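Local coordinates for periplasmic oligopeptide-binding protein (Burkholderia pseudomallei, PDB 3ZS6) that probably binds oligopeptides in the periplasm and hands them to an ABC transporter for passage across the inner membrane, at residues Q90-P95 with A152-V157; R224-Q227 with Y233-S236. All coordinates share one frame; numbering follows the deposited sequence. Where two conformers were deposited one is given.

Interaction 1. Residues Q90-P95 with A152-V157; sequences QRLADP and APLTPV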
# COMPACT_ATOMS: atom_id res chain seq x y z
N GLN A 90 8.21 -19.30 3.31
CA GLN A 90 8.78 -19.69 4.60
C GLN A 90 9.73 -18.58 5.08
O GLN A 90 9.74 -18.21 6.26
CB GLN A 90 9.52 -21.03 4.48
CG GLN A 90 8.62 -22.27 4.38
CD GLN A 90 9.42 -23.56 4.24
OE1 GLN A 90 10.65 -23.54 4.23
NE2 GLN A 90 8.72 -24.69 4.13
N ARG A 91 10.53 -18.06 4.16
CA ARG A 91 11.48 -16.99 4.45
C ARG A 91 10.76 -15.72 4.94
O ARG A 91 11.16 -15.10 5.92
CB ARG A 91 12.31 -16.69 3.20
CG ARG A 91 13.27 -15.51 3.32
CD ARG A 91 14.11 -15.41 2.05
NE ARG A 91 15.09 -14.34 2.12
CZ ARG A 91 14.95 -13.16 1.53
NH1 ARG A 91 13.86 -12.88 0.81
NH2 ARG A 91 15.91 -12.25 1.65
N LEU A 92 9.68 -15.36 4.25
CA LEU A 92 8.86 -14.23 4.63
C LEU A 92 8.28 -14.39 6.04
O LEU A 92 8.26 -13.44 6.83
CB LEU A 92 7.72 -14.04 3.62
CG LEU A 92 6.78 -12.85 3.85
CD1 LEU A 92 7.54 -11.54 3.81
CD2 LEU A 92 5.66 -12.84 2.83
N ALA A 93 7.81 -15.60 6.34
CA ALA A 93 7.18 -15.89 7.62
C ALA A 93 8.19 -15.93 8.77
O ALA A 93 7.88 -15.55 9.90
CB ALA A 93 6.42 -17.21 7.54
N ASP A 94 9.40 -16.40 8.48
CA ASP A 94 10.46 -16.52 9.49
C ASP A 94 10.79 -15.18 10.17
O ASP A 94 11.27 -14.26 9.51
CB ASP A 94 11.71 -17.08 8.81
CG ASP A 94 12.80 -17.43 9.78
OD1 ASP A 94 12.71 -17.06 10.97
OD2 ASP A 94 13.77 -18.09 9.34
N PRO A 95 10.56 -15.07 11.49
CA PRO A 95 10.83 -13.77 12.13
C PRO A 95 12.32 -13.40 12.09
O PRO A 95 12.67 -12.23 12.25
CB PRO A 95 10.35 -13.98 13.57
CG PRO A 95 10.38 -15.48 13.78
CD PRO A 95 10.02 -16.06 12.44
N ALA A 152 3.96 -8.02 -4.38
CA ALA A 152 5.41 -8.24 -4.38
C ALA A 152 5.96 -9.16 -3.28
O ALA A 152 6.84 -9.97 -3.55
CB ALA A 152 6.16 -6.90 -4.40
N PRO A 153 5.44 -9.04 -2.05
CA PRO A 153 6.08 -9.87 -1.02
C PRO A 153 5.81 -11.37 -1.19
O PRO A 153 6.50 -12.16 -0.55
CB PRO A 153 5.47 -9.35 0.29
CG PRO A 153 4.97 -7.95 -0.05
CD PRO A 153 4.47 -8.09 -1.47
N LEU A 154 4.84 -11.76 -2.02
CA LEU A 154 4.62 -13.20 -2.26
C LEU A 154 5.27 -13.72 -3.55
O LEU A 154 5.10 -14.89 -3.90
CB LEU A 154 3.13 -13.57 -2.17
CG LEU A 154 2.48 -13.32 -0.79
CD1 LEU A 154 0.99 -13.67 -0.79
CD2 LEU A 154 3.20 -14.09 0.31
N THR A 155 6.01 -12.86 -4.25
CA THR A 155 6.80 -13.34 -5.38
C THR A 155 7.92 -14.29 -4.93
O THR A 155 8.34 -14.27 -3.77
CB THR A 155 7.42 -12.18 -6.20
OG1 THR A 155 8.27 -11.39 -5.36
CG2 THR A 155 6.32 -11.31 -6.80
N PRO A 156 8.40 -15.14 -5.85
CA PRO A 156 9.41 -16.12 -5.46
C PRO A 156 10.78 -15.46 -5.35
O PRO A 156 11.00 -14.39 -5.91
CB PRO A 156 9.40 -17.13 -6.61
CG PRO A 156 8.94 -16.34 -7.80
CD PRO A 156 8.00 -15.27 -7.27
N VAL A 157 11.66 -16.10 -4.59
CA VAL A 157 13.04 -15.65 -4.43
C VAL A 157 14.00 -16.81 -4.70
O VAL A 157 13.71 -17.95 -4.35
CB VAL A 157 13.27 -15.12 -3.01
CG1 VAL A 157 14.73 -14.77 -2.82
CG2 VAL A 157 12.37 -13.92 -2.75

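Interaction 2. Residues R224-Q227 with Y233-S236; sequences RMYQ and YTYS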
# COMPACT_ATOMS: atom_id res chain seq x y z
N ARG A 224 7.12 19.69 -14.42
CA ARG A 224 8.06 20.34 -15.31
C ARG A 224 8.74 19.33 -16.21
O ARG A 224 8.88 19.54 -17.42
CB ARG A 224 9.12 21.09 -14.51
CG ARG A 224 8.64 22.31 -13.76
CD ARG A 224 9.83 23.05 -13.14
NE ARG A 224 9.44 24.24 -12.40
CZ ARG A 224 10.31 25.14 -11.93
NH1 ARG A 224 11.61 24.97 -12.13
NH2 ARG A 224 9.88 26.20 -11.26
N MET A 225 9.18 18.22 -15.63
CA MET A 225 9.86 17.19 -16.40
C MET A 225 8.91 16.51 -17.39
O MET A 225 9.31 16.13 -18.48
CB MET A 225 10.50 16.16 -15.47
CG MET A 225 11.77 16.66 -14.78
SD MET A 225 12.37 15.53 -13.51
CE MET A 225 11.12 15.71 -12.27
N TYR A 226 7.66 16.35 -16.99
CA TYR A 226 6.67 15.74 -17.86
C TYR A 226 6.48 16.65 -19.06
O TYR A 226 6.53 16.21 -20.22
CB TYR A 226 5.36 15.54 -17.11
CG TYR A 226 4.24 14.94 -17.93
CD1 TYR A 226 3.42 15.74 -18.71
CD2 TYR A 226 3.97 13.57 -17.89
CE1 TYR A 226 2.38 15.20 -19.46
CE2 TYR A 226 2.93 13.02 -18.63
CZ TYR A 226 2.15 13.84 -19.41
OH TYR A 226 1.11 13.31 -20.14
N GLN A 227 6.29 17.94 -18.78
CA GLN A 227 6.09 18.94 -19.82
C GLN A 227 7.27 18.98 -20.80
O GLN A 227 7.07 19.17 -22.00
CB GLN A 227 5.86 20.32 -19.18
CG GLN A 227 5.48 21.42 -20.15
CD GLN A 227 5.08 22.71 -19.44
OE1 GLN A 227 5.00 22.76 -18.20
NE2 GLN A 227 4.83 23.77 -20.21
N TYR A 233 5.00 9.42 -17.52
CA TYR A 233 4.04 8.80 -16.60
C TYR A 233 4.37 9.31 -15.20
O TYR A 233 5.36 8.89 -14.61
CB TYR A 233 4.27 7.28 -16.67
CG TYR A 233 3.28 6.36 -15.98
CD1 TYR A 233 3.20 6.31 -14.59
CD2 TYR A 233 2.46 5.51 -16.72
CE1 TYR A 233 2.31 5.44 -13.95
CE2 TYR A 233 1.56 4.64 -16.09
CZ TYR A 233 1.50 4.61 -14.71
OH TYR A 233 0.62 3.76 -14.07
N THR A 234 3.56 10.24 -14.68
CA THR A 234 3.83 10.81 -13.36
C THR A 234 3.20 9.97 -12.26
O THR A 234 2.35 9.13 -12.50
CB THR A 234 3.30 12.26 -13.21
OG1 THR A 234 1.86 12.24 -13.11
CG2 THR A 234 3.73 13.14 -14.39
N TYR A 235 3.61 10.25 -11.03
CA TYR A 235 3.01 9.60 -9.87
C TYR A 235 1.60 10.15 -9.62
O TYR A 235 0.63 9.40 -9.47
CB TYR A 235 3.89 9.80 -8.65
CG TYR A 235 3.22 9.39 -7.36
CD1 TYR A 235 2.89 8.06 -7.11
CD2 TYR A 235 2.92 10.34 -6.38
CE1 TYR A 235 2.27 7.69 -5.93
CE2 TYR A 235 2.32 9.97 -5.19
CZ TYR A 235 2.00 8.65 -4.97
OH TYR A 235 1.39 8.29 -3.79
N SER A 236 1.49 11.48 -9.58
CA SER A 236 0.23 12.15 -9.33
C SER A 236 0.20 13.50 -10.06
O SER A 236 0.81 13.66 -11.11
CB SER A 236 0.03 12.35 -7.83
OG SER A 236 -1.16 13.04 -7.54

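Interaction 1. Residues Q90-P95 with A152-V157
Just ahead of Pro153 and Leu154, the two residues that meet Leu92, the carbonyl oxygen of Ala152 is gripped twice by Thr155: Thr155 OG1 donates to Ala152 O at 2.7 Å and Thr155 N reaches the same Ala152 O at 3.1 Å. The hydroxyl bond lies in the carbonyl plane, with a C=O...donor angle of 151°. The backbone bond closes a 3-10 turn and the hydroxyl bond reinforces it; the turn carries Pro153 and Leu154 against helix 82-93. One methyl of Leu92 does the touching there. Its CD2 sits 3.5 Å from Pro153 O and 3.7 Å from Leu154 CD2, while Pro153 CB lies farther off, 4.3 Å from Leu92 CD2. The side chains of Leu92 and Leu154 run roughly perpendicular and meet methyl to methyl. In fold terms, the last turn of helix 82-93 packs on the loop between helices 145-148 and 159-165, within a solute-binding protein of family 5. Trp89, earlier on that helix, adds a polar tie through NE1 to Leu154 O. Arg91 reaches out as an extended chain, CG anti to the backbone N (chi1 175°). In the conformer given of two modelled for Val157, CG2 lies 4.0 Å from Arg91 NH1 and CG1 lies over one face of the guanidinium; both contacts are therefore less certain. The main polar partner of Arg91 is Asp19, salt-bridged through NH2.

Interaction 2. Residues R224-Q227 with Y233-S236
The chain leaves helix 219-227, turns, and comes back past it as the irregular segment 233-236, with the CA atoms of Tyr226 and Thr234 7.3 Å apart at the nearest point. Tyr226 carries the helix side of the contact. Its CG is anti to the backbone N (chi1 179°), which swings the aromatic group off the helix toward the returning chain. Thr234 answers with its methyl: CG2 comes to 3.5 Å from Tyr226 CD2 and lies 4.0 Å from Tyr226 CB, so the methyl lies nearest CD2 and leans back toward CB, with the two side chains crossing at about a right angle. Tyr233 takes part through its backbone, its N lying near the ring plane at the edge, 4.3 Å from Tyr226 CD2, while its own CB points the other way. The hydroxyl of Thr234 is busy along its own segment: OG1 donates to Ser236 O at 2.7 Å, in the carbonyl plane and on a lone pair, and it also bonds to Leu480 N of strand 470-480. These two bonds fix the rotation of the threonine and hold its methyl toward the tyrosine. Around the Tyr226 ring, Phe249 packs edge-to-face and Lys482 makes a cation-pi contact, while the phenol OH is bonded to Glu252. No hydrogen bond crosses between the two segments: what joins them is a buried, apolar methyl-to-ring contact, and the hydroxyls of both residues have their partners away from it.

Interaction 1 precedes interaction 2 along the chain, and the two occupy separate parts of the molecule, with centres about 33 Å apart and nearest atoms about 15 Å apart. They share no helix or strand. Interaction 1 belongs to the region of helices 82-93 and 145-148, which by analogy with related OppA proteins is probably the second domain. Interaction 2 lies where helix 219-227 and the following loop meet residues of strands 6-11 and 470-480. The segments of interaction 1 are 57 residues apart and those of interaction 2 only six, so the first ties distant parts of the chain together and the second closes a short return beside those strands.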